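Peroxidase (PDB 6QZO) is a heme b protein of the DyP-type peroxidase family that probably uses peroxide to oxidise its substrates. Local coordinates at residues V73-L78 with V101-G106; L145-D150 with R160-E165. All blocks are in the same frame, centred on the assembly; numbering follows the deposited sequence.

Contact 1. Residues V73-L78 with V101-G106; sequences VDIERL and VTVGFG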
loop_
_atom_site.group_PDB
_atom_site.type_symbol
_atom_site.label_atom_id
_atom_site.label_comp_id
_atom_site.label_asym_id
_atom_site.label_seq_id
_atom_site.Cartn_x
_atom_site.Cartn_y
_atom_site.Cartn_z
ATOM N N VAL A 73 21.458 -4.888 -14.633
ATOM C CA VAL A 73 21.302 -6.372 -14.521
ATOM C C VAL A 73 19.976 -6.682 -13.812
ATOM O O VAL A 73 19.172 -7.452 -14.380
ATOM C CB VAL A 73 22.494 -7.009 -13.793
ATOM C CG1 VAL A 73 22.284 -8.495 -13.591
ATOM C CG2 VAL A 73 23.798 -6.760 -14.543
ATOM N N ASP A 74 19.745 -6.073 -12.642
ATOM C CA ASP A 74 18.564 -6.347 -11.779
ATOM C C ASP A 74 17.284 -5.942 -12.520
ATOM O O ASP A 74 16.308 -6.692 -12.456
ATOM C CB ASP A 74 18.681 -5.642 -10.426
ATOM C CG ASP A 74 19.654 -6.325 -9.465
ATOM O OD1 ASP A 74 19.996 -7.494 -9.723
ATOM O OD2 ASP A 74 20.054 -5.673 -8.462
ATOM N N ILE A 75 17.292 -4.803 -13.209
ATOM C CA ILE A 75 16.113 -4.337 -13.990
ATOM C C ILE A 75 15.829 -5.356 -15.100
ATOM O O ILE A 75 14.658 -5.733 -15.271
ATOM C CB ILE A 75 16.334 -2.924 -14.551
ATOM C CG1 ILE A 75 16.456 -1.882 -13.444
ATOM C CG2 ILE A 75 15.208 -2.558 -15.515
ATOM C CD1 ILE A 75 16.953 -0.547 -13.935
ATOM N N GLU A 76 16.854 -5.781 -15.835
ATOM C CA GLU A 76 16.672 -6.689 -16.998
ATOM C C GLU A 76 16.104 -8.026 -16.509
ATOM O O GLU A 76 15.275 -8.625 -17.229
ATOM C CB GLU A 76 17.987 -6.867 -17.766
ATOM C CG GLU A 76 18.387 -5.646 -18.582
ATOM C CD GLU A 76 19.655 -5.778 -19.408
ATOM O OE1 GLU A 76 20.285 -6.831 -19.357
ATOM O OE2 GLU A 76 19.944 -4.867 -20.187
ATOM N N ARG A 77 16.529 -8.470 -15.323
ATOM C CA ARG A 77 16.091 -9.754 -14.711
ATOM C C ARG A 77 14.692 -9.624 -14.102
ATOM O O ARG A 77 13.811 -10.402 -14.494
ATOM C CB ARG A 77 17.085 -10.186 -13.636
ATOM C CG ARG A 77 18.259 -10.966 -14.200
ATOM C CD ARG A 77 19.514 -10.855 -13.369
ATOM N NE ARG A 77 20.525 -11.675 -14.013
ATOM C CZ ARG A 77 20.555 -13.002 -13.946
ATOM N NH1 ARG A 77 19.672 -13.662 -13.224
ATOM N NH2 ARG A 77 21.501 -13.665 -14.574
ATOM N N LEU A 78 14.505 -8.713 -13.153
ATOM C CA LEU A 78 13.237 -8.612 -12.369
ATOM C C LEU A 78 12.062 -8.380 -13.334
ATOM O O LEU A 78 11.034 -9.062 -13.180
ATOM C CB LEU A 78 13.349 -7.502 -11.317
ATOM C CG LEU A 78 14.345 -7.759 -10.180
ATOM C CD1 LEU A 78 14.611 -6.486 -9.383
ATOM C CD2 LEU A 78 13.850 -8.854 -9.247
ATOM N N VAL A 101 11.083 -0.293 -13.980
ATOM C CA VAL A 101 11.976 0.562 -13.154
ATOM C C VAL A 101 12.424 1.687 -14.068
ATOM O O VAL A 101 12.923 1.358 -15.168
ATOM C CB VAL A 101 13.181 -0.219 -12.599
ATOM C CG1 VAL A 101 14.071 0.648 -11.709
ATOM C CG2 VAL A 101 12.725 -1.455 -11.843
ATOM N N THR A 102 12.180 2.935 -13.680
ATOM C CA THR A 102 12.626 4.147 -14.410
ATOM C C THR A 102 13.674 4.831 -13.536
ATOM O O THR A 102 13.357 5.076 -12.337
ATOM C CB THR A 102 11.437 5.065 -14.715
ATOM O OG1 THR A 102 10.373 4.291 -15.293
ATOM C CG2 THR A 102 11.806 6.213 -15.624
ATOM N N VAL A 103 14.875 5.061 -14.084
ATOM C CA VAL A 103 16.022 5.665 -13.342
ATOM C C VAL A 103 16.111 7.143 -13.708
ATOM O O VAL A 103 16.149 7.465 -14.910
ATOM C CB VAL A 103 17.347 4.952 -13.674
ATOM C CG1 VAL A 103 18.495 5.454 -12.813
ATOM C CG2 VAL A 103 17.201 3.446 -13.548
ATOM N N GLY A 104 16.155 7.998 -12.690
ATOM C CA GLY A 104 16.331 9.454 -12.840
ATOM C C GLY A 104 17.534 9.893 -12.039
ATOM O O GLY A 104 17.787 9.301 -10.955
ATOM N N PHE A 105 18.255 10.882 -12.553
ATOM C CA PHE A 105 19.476 11.439 -11.926
ATOM C C PHE A 105 19.175 12.849 -11.428
ATOM O O PHE A 105 18.665 13.667 -12.206
ATOM C CB PHE A 105 20.643 11.496 -12.909
ATOM C CG PHE A 105 20.988 10.207 -13.607
ATOM C CD1 PHE A 105 20.751 8.977 -13.005
ATOM C CD2 PHE A 105 21.615 10.240 -14.849
ATOM C CE1 PHE A 105 21.104 7.803 -13.660
ATOM C CE2 PHE A 105 21.971 9.065 -15.488
ATOM C CZ PHE A 105 21.709 7.849 -14.898
ATOM N N GLY A 106 19.457 13.080 -10.149
ATOM C CA GLY A 106 19.452 14.411 -9.534
ATOM C C GLY A 106 20.806 15.072 -9.750
ATOM O O GLY A 106 21.773 14.402 -10.109
#

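Contact 2. Residues L145-D150 with R160-E165; sequences LQVCAD and RVLTKE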
loop_
_atom_site.group_PDB
_atom_site.type_symbol
_atom_site.label_atom_id
_atom_site.label_comp_id
_atom_site.label_asym_id
_atom_site.label_seq_id
_atom_site.Cartn_x
_atom_site.Cartn_y
_atom_site.Cartn_z
ATOM N N LEU A 145 14.571 5.724 -8.265
ATOM C CA LEU A 145 13.978 4.577 -8.990
ATOM C C LEU A 145 12.457 4.709 -8.899
ATOM O O LEU A 145 11.912 4.573 -7.787
ATOM C CB LEU A 145 14.469 3.283 -8.336
ATOM C CG LEU A 145 15.992 3.120 -8.295
ATOM C CD1 LEU A 145 16.376 1.951 -7.404
ATOM C CD2 LEU A 145 16.537 2.949 -9.693
ATOM N N GLN A 146 11.794 4.996 -10.019
ATOM C CA GLN A 146 10.325 4.842 -10.088
ATOM C C GLN A 146 10.057 3.373 -10.384
ATOM O O GLN A 146 10.340 2.943 -11.527
ATOM C CB GLN A 146 9.688 5.734 -11.149
ATOM C CG GLN A 146 8.176 5.540 -11.226
ATOM C CD GLN A 146 7.586 6.216 -12.432
ATOM O OE1 GLN A 146 7.268 7.398 -12.405
ATOM N NE2 GLN A 146 7.433 5.452 -13.500
ATOM N N VAL A 147 9.559 2.642 -9.386
ATOM C CA VAL A 147 9.249 1.188 -9.493
ATOM C C VAL A 147 7.729 1.044 -9.548
ATOM O O VAL A 147 7.036 1.466 -8.559
ATOM C CB VAL A 147 9.851 0.388 -8.326
ATOM C CG1 VAL A 147 9.799 -1.114 -8.578
ATOM C CG2 VAL A 147 11.275 0.824 -8.045
ATOM N N CYS A 148 7.240 0.502 -10.668
ATOM C CA CYS A 148 5.797 0.359 -10.974
ATOM C C CYS A 148 5.478 -1.102 -11.277
ATOM O O CYS A 148 6.270 -1.712 -12.016
ATOM C CB CYS A 148 5.422 1.185 -12.191
ATOM S SG CYS A 148 5.458 2.953 -11.849
ATOM N N ALA A 149 4.347 -1.598 -10.772
ATOM C CA ALA A 149 3.860 -2.973 -11.028
ATOM C C ALA A 149 2.374 -3.108 -10.688
ATOM O O ALA A 149 1.835 -2.273 -9.940
ATOM C CB ALA A 149 4.686 -3.973 -10.260
ATOM N N ASP A 150 1.747 -4.148 -11.225
ATOM C CA ASP A 150 0.325 -4.494 -10.985
ATOM C C ASP A 150 0.203 -5.413 -9.769
ATOM O O ASP A 150 -0.904 -5.943 -9.567
ATOM C CB ASP A 150 -0.290 -5.153 -12.224
ATOM C CG ASP A 150 -0.844 -4.167 -13.221
ATOM O OD1 ASP A 150 -1.241 -3.057 -12.782
ATOM O OD2 ASP A 150 -0.878 -4.513 -14.420
ATOM N N ARG A 160 13.305 -4.130 -2.629
ATOM C CA ARG A 160 14.273 -4.773 -1.689
ATOM C C ARG A 160 15.562 -5.090 -2.462
ATOM O O ARG A 160 16.660 -4.787 -1.948
ATOM C CB ARG A 160 13.629 -6.014 -1.057
ATOM C CG ARG A 160 14.562 -6.882 -0.217
ATOM C CD ARG A 160 14.952 -6.240 1.088
ATOM N NE ARG A 160 15.868 -7.033 1.897
ATOM C CZ ARG A 160 16.541 -6.567 2.954
ATOM N NH1 ARG A 160 16.385 -5.313 3.343
ATOM N NH2 ARG A 160 17.406 -7.329 3.602
ATOM N N VAL A 161 15.453 -5.675 -3.654
ATOM C CA VAL A 161 16.637 -6.110 -4.455
ATOM C C VAL A 161 17.431 -4.875 -4.881
ATOM O O VAL A 161 18.657 -4.868 -4.658
ATOM C CB VAL A 161 16.218 -6.974 -5.653
ATOM C CG1 VAL A 161 17.353 -7.155 -6.644
ATOM C CG2 VAL A 161 15.688 -8.337 -5.187
ATOM N N LEU A 162 16.771 -3.866 -5.451
ATOM C CA LEU A 162 17.461 -2.670 -5.988
ATOM C C LEU A 162 18.130 -1.908 -4.839
ATOM O O LEU A 162 19.262 -1.416 -5.035
ATOM C CB LEU A 162 16.461 -1.787 -6.734
ATOM C CG LEU A 162 15.872 -2.431 -7.986
ATOM C CD1 LEU A 162 14.624 -1.685 -8.441
ATOM C CD2 LEU A 162 16.898 -2.502 -9.106
ATOM N N THR A 163 17.473 -1.836 -3.679
ATOM C CA THR A 163 17.966 -1.103 -2.489
ATOM C C THR A 163 19.226 -1.799 -1.970
ATOM O O THR A 163 20.235 -1.099 -1.735
ATOM C CB THR A 163 16.881 -0.994 -1.411
ATOM O OG1 THR A 163 15.771 -0.319 -1.992
ATOM C CG2 THR A 163 17.331 -0.242 -0.180
ATOM N N LYS A 164 19.164 -3.119 -1.783
ATOM C CA LYS A 164 20.307 -3.947 -1.325
ATOM C C LYS A 164 21.501 -3.795 -2.273
ATOM O O LYS A 164 22.635 -3.764 -1.783
ATOM C CB LYS A 164 19.911 -5.426 -1.288
ATOM C CG LYS A 164 19.200 -5.875 -0.037
ATOM C CD LYS A 164 18.583 -7.259 -0.185
ATOM C CE LYS A 164 19.627 -8.340 -0.359
ATOM N NZ LYS A 164 19.018 -9.701 -0.341
ATOM N N GLU A 165 21.250 -3.755 -3.581
ATOM C CA GLU A 165 22.313 -3.700 -4.617
ATOM C C GLU A 165 23.149 -2.427 -4.444
ATOM O O GLU A 165 24.353 -2.481 -4.747
ATOM C CB GLU A 165 21.692 -3.725 -6.009
ATOM C CG GLU A 165 22.595 -4.338 -7.037
ATOM C CD GLU A 165 22.781 -5.813 -6.793
ATOM O OE1 GLU A 165 21.834 -6.589 -7.071
ATOM O OE2 GLU A 165 23.868 -6.185 -6.285
#

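Contact 1. Residues V73-L78 with V101-G106
I75 meets V101 and V103 through aliphatic carbon alone, and its side chain shows how one branched residue can bridge a helix and a strand. CB starts on the face of helix 61-78 that looks at the strand, and from there the two branches part. CG1 stands anti to the carbonyl carbon (chi1 -65°) and carries the longer arm toward the sheet, while CG2 turns aside. CG1 lies 3.8 Å from V101 CB and 3.9 Å from V101 CG1, with V101 CG2 a little farther off, so it rests against the branch point of the valine and not on a single methyl. The next bond is near anti (chi2 168°), which stretches the arm out and places CD1 at its end 3.8 Å from V101 CG1. The same methyl also reaches V103 CG2, at 4.0 Å. One tip thus spans two alternate residues of strand 100-105, whose CB atoms both emerge on the helix side, whereas T102 between them points away and uses its hydroxyl on A38 O. The I75 and V101 side chains cross obliquely. An alanine at I75 would keep CB but is likely to open a gap above V101 and leave V103 CG2 without its methyl neighbour from this helix. L162 of helix 152-165 and L145 of the adjoining strand also touch V101, making this part of a shared apolar layer. Such a layer between helices and one face of an antiparallel sheet is characteristic of the ferredoxin-like fold, seen here with strand order 2-3-1-4 in the N-terminal half of a DyP-type peroxidase.

Contact 2. Residues L145-D150 with R160-E165
L162 faces L145 and V147, two residues of alternate position on strand 143-149 whose side chains leave the sheet on the same side. The closest approach is at the root of the helical leucine, where L145 CD1 comes to 3.8 Å from L162 CB. Farther out, L162 CD1 stands 4.2 Å from both L145 CD1 and V147 CG2, so this methyl bears on both residues. L162 CG lies anti to its own carbonyl carbon (chi1 -65°), which sends the branch across to the strand; the other methyl, CD2, goes to the neighbouring helix 61-78. Strand 143-149 is an inner strand of the antiparallel sheet, and helix 152-165, which follows it directly in the chain, folds back over that sheet as the second helix of a ferredoxin-like unit. In the next shell W71 packs on L145 and gives its NE1 to the carbonyl oxygen of L162, tying the two helices, while L53 flanks L145 from the strand beyond. Outermost, K164 CG covers one face of the R160 guanidinium, 4.0 Å above its plane; R160 forms salt bridges with D241 and D244 of the second subunit, and K164 NZ shares that D244.

In the fold
Both contacts are buried, apolar helix-on-sheet packings against the same face of one sheet, whose strands 100-105 and 143-149 are neighbours; their centres lie about 8 Å apart. What differs is the place of each element. Contact 1 uses a strand at the edge of the chain's own four-stranded sheet, contact 2 an inner one. No other chain of the assembly touches segment 73-78, where E76 bonds to H33 and W370, whereas R160 and K164 on segment 160-165 reach the second subunit. D74 CB packing on L162 CD2 joins the helices, and a probable backbone hydrogen bond from Q146 N to T102 O joins the strands.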